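Local coordinates for bradyzoite pseudokinase 1 (Toxoplasma gondii, PDB 6M7Z), which is a pseudokinase of a divergent family lacking the glycine-rich loop, probably related to kinases that shape the membranes of the Toxoplasma parasitophorous vacuole, at residues A[153-158]-A[303-308]; A[266-271]-A[293-298]. One frame throughout, in Å; residues are numbered along the deposited sequence.

Contact 1. Residues A[153-158]-A[303-308]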
loop_
_atom_site.group_PDB
_atom_site.type_symbol
_atom_site.label_atom_id
_atom_site.label_comp_id
_atom_site.label_asym_id
_atom_site.label_seq_id
_atom_site.Cartn_x
_atom_site.Cartn_y
_atom_site.Cartn_z
ATOM N N MET A 153 1.314 2.203 -11.145
ATOM C CA MET A 153 0.101 1.984 -10.383
ATOM C C MET A 153 -0.693 0.795 -10.942
ATOM O O MET A 153 -1.130 -0.075 -10.159
ATOM C CB MET A 153 -0.773 3.241 -10.353
ATOM C CG MET A 153 -0.289 4.294 -9.356
ATOM S SD MET A 153 -0.834 5.983 -9.715
ATOM C CE MET A 153 -2.578 5.843 -9.332
ATOM N N VAL A 154 -0.864 0.745 -12.270
ATOM C CA VAL A 154 -1.552 -0.376 -12.946
ATOM C C VAL A 154 -0.805 -1.686 -12.658
ATOM O O VAL A 154 -1.417 -2.702 -12.368
ATOM C CB VAL A 154 -1.674 -0.156 -14.470
ATOM C CG1 VAL A 154 -2.293 -1.351 -15.170
ATOM C CG2 VAL A 154 -2.464 1.076 -14.830
ATOM N N ALA A 155 0.522 -1.652 -12.774
ATOM C CA ALA A 155 1.350 -2.840 -12.600
ATOM C C ALA A 155 1.184 -3.377 -11.177
ATOM O O ALA A 155 1.130 -4.581 -10.971
ATOM C CB ALA A 155 2.801 -2.530 -12.891
ATOM N N ALA A 156 1.137 -2.457 -10.207
ATOM C CA ALA A 156 1.058 -2.818 -8.798
ATOM C C ALA A 156 -0.261 -3.563 -8.542
ATOM O O ALA A 156 -0.272 -4.625 -7.895
ATOM C CB ALA A 156 1.194 -1.591 -7.946
ATOM N N LEU A 157 -1.351 -3.022 -9.093
ATOM C CA LEU A 157 -2.671 -3.621 -8.957
ATOM C C LEU A 157 -2.689 -5.018 -9.596
ATOM O O LEU A 157 -3.211 -5.972 -9.011
ATOM C CB LEU A 157 -3.713 -2.718 -9.628
ATOM C CG LEU A 157 -5.163 -3.182 -9.490
ATOM C CD1 LEU A 157 -5.502 -3.464 -8.043
ATOM C CD2 LEU A 157 -6.113 -2.148 -10.051
ATOM N N LYS A 158 -2.108 -5.128 -10.796
ATOM C CA LYS A 158 -2.026 -6.393 -11.519
ATOM C C LYS A 158 -1.312 -7.447 -10.666
ATOM O O LYS A 158 -1.761 -8.600 -10.617
ATOM C CB LYS A 158 -1.302 -6.226 -12.859
ATOM C CG LYS A 158 -1.512 -7.404 -13.804
ATOM C CD LYS A 158 -0.553 -7.478 -14.963
ATOM C CE LYS A 158 -0.506 -8.863 -15.577
ATOM N NZ LYS A 158 0.832 -9.149 -16.147
ATOM N N ASP A 303 10.086 -4.229 -16.488
ATOM C CA ASP A 303 10.972 -3.446 -15.595
ATOM C C ASP A 303 10.158 -2.753 -14.491
ATOM O O ASP A 303 10.621 -2.655 -13.337
ATOM C CB ASP A 303 11.775 -2.389 -16.356
ATOM C CG ASP A 303 12.846 -2.963 -17.261
ATOM O OD1 ASP A 303 13.476 -3.962 -16.862
ATOM O OD2 ASP A 303 13.048 -2.402 -18.351
ATOM N N ILE A 304 8.969 -2.254 -14.854
ATOM C CA ILE A 304 8.052 -1.640 -13.902
ATOM C C ILE A 304 7.721 -2.684 -12.824
ATOM O O ILE A 304 7.834 -2.396 -11.628
ATOM C CB ILE A 304 6.771 -1.115 -14.591
ATOM C CG1 ILE A 304 7.070 -0.218 -15.800
ATOM C CG2 ILE A 304 5.890 -0.422 -13.562
ATOM C CD1 ILE A 304 5.867 0.184 -16.646
ATOM N N GLU A 305 7.360 -3.895 -13.274
ATOM C CA GLU A 305 6.908 -4.996 -12.421
ATOM C C GLU A 305 8.042 -5.502 -11.523
ATOM O O GLU A 305 7.774 -6.036 -10.456
ATOM C CB GLU A 305 6.329 -6.133 -13.263
ATOM C CG GLU A 305 4.983 -5.796 -13.880
ATOM C CD GLU A 305 4.417 -6.811 -14.860
ATOM O OE1 GLU A 305 3.221 -6.708 -15.189
ATOM O OE2 GLU A 305 5.176 -7.693 -15.299
ATOM N N GLU A 306 9.297 -5.326 -11.953
ATOM C CA GLU A 306 10.461 -5.745 -11.165
ATOM C C GLU A 306 10.820 -4.664 -10.144
ATOM O O GLU A 306 11.642 -4.902 -9.258
ATOM C CB GLU A 306 11.678 -6.038 -12.045
ATOM C CG GLU A 306 11.601 -7.346 -12.829
ATOM C CD GLU A 306 10.947 -8.543 -12.146
ATOM O OE1 GLU A 306 10.032 -9.146 -12.758
ATOM O OE2 GLU A 306 11.351 -8.878 -11.007
ATOM N N GLY A 307 10.226 -3.475 -10.287
ATOM C CA GLY A 307 10.305 -2.437 -9.262
ATOM C C GLY A 307 11.435 -1.456 -9.506
ATOM O O GLY A 307 11.953 -0.855 -8.555
ATOM N N LYS A 308 11.770 -1.253 -10.789
ATOM C CA LYS A 308 12.909 -0.448 -11.197
ATOM C C LYS A 308 12.467 0.959 -11.611
ATOM O O LYS A 308 13.324 1.823 -11.771
ATOM C CB LYS A 308 13.683 -1.177 -12.301
ATOM C CG LYS A 308 14.700 -2.173 -11.752
ATOM C CD LYS A 308 15.057 -3.325 -12.674
ATOM C CE LYS A 308 15.742 -4.439 -11.914
ATOM N NZ LYS A 308 15.750 -5.705 -12.681
#
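A155 and E305 hold the closest CA atoms of segments 153-158 and 303-308, 6.0 Å apart, a spacing consistent with a small residue allowing a short helix to lie close to a long one in this kinase-like fold. The methyl CB of A155 is the whole of its side chain and meets two neighbours at once: CG2 of I304 at 3.8 Å and, a little farther off, the CG methylene of E305. With CB of I304 pointing to the long helix, its CG2, anti to the backbone N, is the branch left against A155.

Beside this apolar patch E305 sends an extended chain toward the long helix. Its CG is anti to the carbonyl carbon (chi1 -72°), and the aliphatic part passes A155 before the carboxylate reaches K158. There K158 NZ and E305 OE1 form a salt bridge at 3.5 Å, a long one, between two extended side chains that run at a slant to each other. The lysine's CD also comes within 3.9 Å of E305 OE1. Just past the contact the short helix ends in a Schellman motif, with G307 at positive phi.

Helix 301-306 thus lies against helix 146-161 near M291 of helix 287-291, which touches both K158 and E305; L108 also packs on A155, V154 and M153 turn to helix 230-248, and M153 and A156 pack on F175 of strand 175-177.

Contact 2. Residues A[266-271]-A[293-298]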
loop_
_atom_site.group_PDB
_atom_site.type_symbol
_atom_site.label_atom_id
_atom_site.label_comp_id
_atom_site.label_asym_id
_atom_site.label_seq_id
_atom_site.Cartn_x
_atom_site.Cartn_y
_atom_site.Cartn_z
ATOM N N LEU A 266 -0.899 13.936 -19.685
ATOM C CA LEU A 266 -2.095 14.249 -18.880
ATOM C C LEU A 266 -3.371 14.042 -19.706
ATOM O O LEU A 266 -4.350 13.487 -19.194
ATOM C CB LEU A 266 -2.031 15.685 -18.356
ATOM C CG LEU A 266 -1.115 15.919 -17.159
ATOM C CD1 LEU A 266 -0.965 17.406 -16.852
ATOM C CD2 LEU A 266 -1.621 15.175 -15.937
ATOM N N GLU A 267 -3.356 14.493 -20.963
ATOM C CA GLU A 267 -4.529 14.404 -21.828
ATOM C C GLU A 267 -4.829 12.920 -22.097
ATOM O O GLU A 267 -5.989 12.493 -22.048
ATOM C CB GLU A 267 -4.339 15.222 -23.110
ATOM C CG GLU A 267 -4.279 16.724 -22.864
ATOM C CD GLU A 267 -3.840 17.590 -24.041
ATOM O OE1 GLU A 267 -4.217 17.278 -25.184
ATOM O OE2 GLU A 267 -3.108 18.588 -23.813
ATOM N N LEU A 268 -3.776 12.134 -22.334
ATOM C CA LEU A 268 -3.915 10.698 -22.599
ATOM C C LEU A 268 -4.430 9.967 -21.344
ATOM O O LEU A 268 -5.302 9.099 -21.449
ATOM C CB LEU A 268 -2.573 10.126 -23.066
ATOM C CG LEU A 268 -2.150 10.511 -24.487
ATOM C CD1 LEU A 268 -0.759 9.969 -24.796
ATOM C CD2 LEU A 268 -3.167 10.039 -25.533
ATOM N N LEU A 269 -3.912 10.329 -20.158
ATOM C CA LEU A 269 -4.351 9.704 -18.916
ATOM C C LEU A 269 -5.828 10.047 -18.645
ATOM O O LEU A 269 -6.593 9.188 -18.199
ATOM C CB LEU A 269 -3.461 10.158 -17.760
ATOM C CG LEU A 269 -3.753 9.489 -16.413
ATOM C CD1 LEU A 269 -3.787 7.972 -16.537
ATOM C CD2 LEU A 269 -2.741 9.893 -15.361
ATOM N N ASP A 270 -6.231 11.283 -18.957
ATOM C CA ASP A 270 -7.625 11.705 -18.776
ATOM C C ASP A 270 -8.564 10.835 -19.628
ATOM O O ASP A 270 -9.629 10.432 -19.155
ATOM C CB ASP A 270 -7.823 13.190 -19.095
ATOM C CG ASP A 270 -8.765 13.912 -18.138
ATOM O OD1 ASP A 270 -9.016 13.394 -17.019
ATOM O OD2 ASP A 270 -9.200 15.020 -18.489
ATOM N N LYS A 271 -8.156 10.548 -20.870
ATOM C CA LYS A 271 -8.938 9.711 -21.803
ATOM C C LYS A 271 -9.017 8.271 -21.280
ATOM O O LYS A 271 -10.087 7.658 -21.347
ATOM C CB LYS A 271 -8.334 9.728 -23.216
ATOM C CG LYS A 271 -8.751 10.943 -24.045
ATOM C CD LYS A 271 -7.953 11.238 -25.291
ATOM C CE LYS A 271 -8.052 12.711 -25.656
ATOM N NZ LYS A 271 -7.392 13.019 -26.944
ATOM N N ASP A 293 -2.779 0.566 -23.668
ATOM C CA ASP A 293 -3.281 1.896 -24.001
ATOM C C ASP A 293 -2.142 2.702 -24.627
ATOM O O ASP A 293 -0.972 2.499 -24.286
ATOM C CB ASP A 293 -3.897 2.587 -22.776
ATOM C CG ASP A 293 -4.605 3.903 -23.072
ATOM O OD1 ASP A 293 -3.925 4.948 -23.083
ATOM O OD2 ASP A 293 -5.839 3.874 -23.310
ATOM N N PRO A 294 -2.453 3.615 -25.585
ATOM C CA PRO A 294 -1.465 4.531 -26.158
ATOM C C PRO A 294 -0.509 5.218 -25.170
ATOM O O PRO A 294 0.643 5.475 -25.517
ATOM C CB PRO A 294 -2.339 5.606 -26.820
ATOM C CG PRO A 294 -3.588 4.859 -27.250
ATOM C CD PRO A 294 -3.774 3.762 -26.225
ATOM N N LEU A 295 -0.995 5.517 -23.959
ATOM C CA LEU A 295 -0.211 6.241 -22.954
ATOM C C LEU A 295 1.083 5.484 -22.624
ATOM O O LEU A 295 2.085 6.119 -22.324
ATOM C CB LEU A 295 -1.063 6.434 -21.694
ATOM C CG LEU A 295 -0.335 6.973 -20.463
ATOM C CD1 LEU A 295 0.255 8.353 -20.761
ATOM C CD2 LEU A 295 -1.277 7.027 -19.270
ATOM N N PHE A 296 1.059 4.146 -22.691
ATOM C CA PHE A 296 2.162 3.313 -22.175
ATOM C C PHE A 296 3.062 2.746 -23.286
ATOM O O PHE A 296 3.950 1.947 -22.986
ATOM C CB PHE A 296 1.604 2.162 -21.334
ATOM C CG PHE A 296 0.706 2.594 -20.208
ATOM C CD1 PHE A 296 1.108 3.583 -19.320
ATOM C CD2 PHE A 296 -0.542 2.015 -20.032
ATOM C CE1 PHE A 296 0.288 3.971 -18.272
ATOM C CE2 PHE A 296 -1.366 2.413 -18.991
ATOM C CZ PHE A 296 -0.942 3.380 -18.108
ATOM N N GLU A 297 2.865 3.160 -24.540
ATOM C CA GLU A 297 3.725 2.670 -25.632
ATOM C C GLU A 297 5.157 3.187 -25.437
ATOM O O GLU A 297 5.374 4.349 -25.129
ATOM C CB GLU A 297 3.160 3.041 -27.004
ATOM C CG GLU A 297 2.088 2.073 -27.462
ATOM C CD GLU A 297 1.247 2.551 -28.624
ATOM O OE1 GLU A 297 1.713 3.439 -29.377
ATOM O OE2 GLU A 297 0.125 2.034 -28.761
ATOM N N GLY A 298 6.116 2.274 -25.610
ATOM C CA GLY A 298 7.536 2.538 -25.415
ATOM C C GLY A 298 8.030 2.140 -24.032
ATOM O O GLY A 298 9.235 2.185 -23.785
#
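L268 and L295 bring the two backbones closest, CA to CA 5.8 Å, where a helical turn within 263-276 faces a short 3-10 segment, 294-296, in the loop between helices 287-291 and 301-306. L295 supplies most of the contact from the loop side. Its CG stands anti to the backbone N (chi1 171°), and the two methyls divide the work: CD1 rests near CB of L268 at 4.1 Å, whereas CD2 packs on CD1 of L269 at 3.8 Å. That same CD2 also lies over the start of the L269 side chain, close to its CB and CA, so one leucine branch fits against both backbone and side chain of the helix. L268 answers from its own side by bringing CD1 to the CA of L295, 4.2 Å away.

The loop is shaped locally by D293. Its OD1 accepts from the backbone N of L295 in a nearly straight bond of 3.1 Å (170° at the hydrogen), approached on the anti side of the carboxylate and tilted 25° from its plane. The other oxygen, OD2, forms a salt bridge with K275, tying the loop to the same helix farther along. Next door, L295 CB sits over one face of the F296 ring, displaced from its centre to the edge; the ring reaches A150 and A151 of helix 146-161, while Q147 NE2 holds L295 O.

The bond from L295 N to D293 OD1 makes an Asx turn, which leads into the 3-10 turn at 294-296; its leucine docks on helix 263-276 in the helical C-lobe of a kinase fold.

Both contacts are packing inside the helical lobe: contact 1 holds the last helix, contact 2 the loop that precedes it, and contact 2 is nested inside the loop that contact 1 closes. Their chemistry differs with place: contact 2 joins the segments through leucines alone and lies farther from the chain centre, about 24 Å against 13 Å, yet its touching residues are mainly buried; contact 1 combines a buried alanine–isoleucine patch with a partly exposed lysine–glutamate pair. Helix 146-161 serves both, directly in contact 1 and, at contact 2, as a neighbour that L269, F296 and the carbonyl of L295 all meet. The centres lie about 16 Å apart, and V154 CG2 meets F296 CZ at 4.3 Å, joining the two by packing.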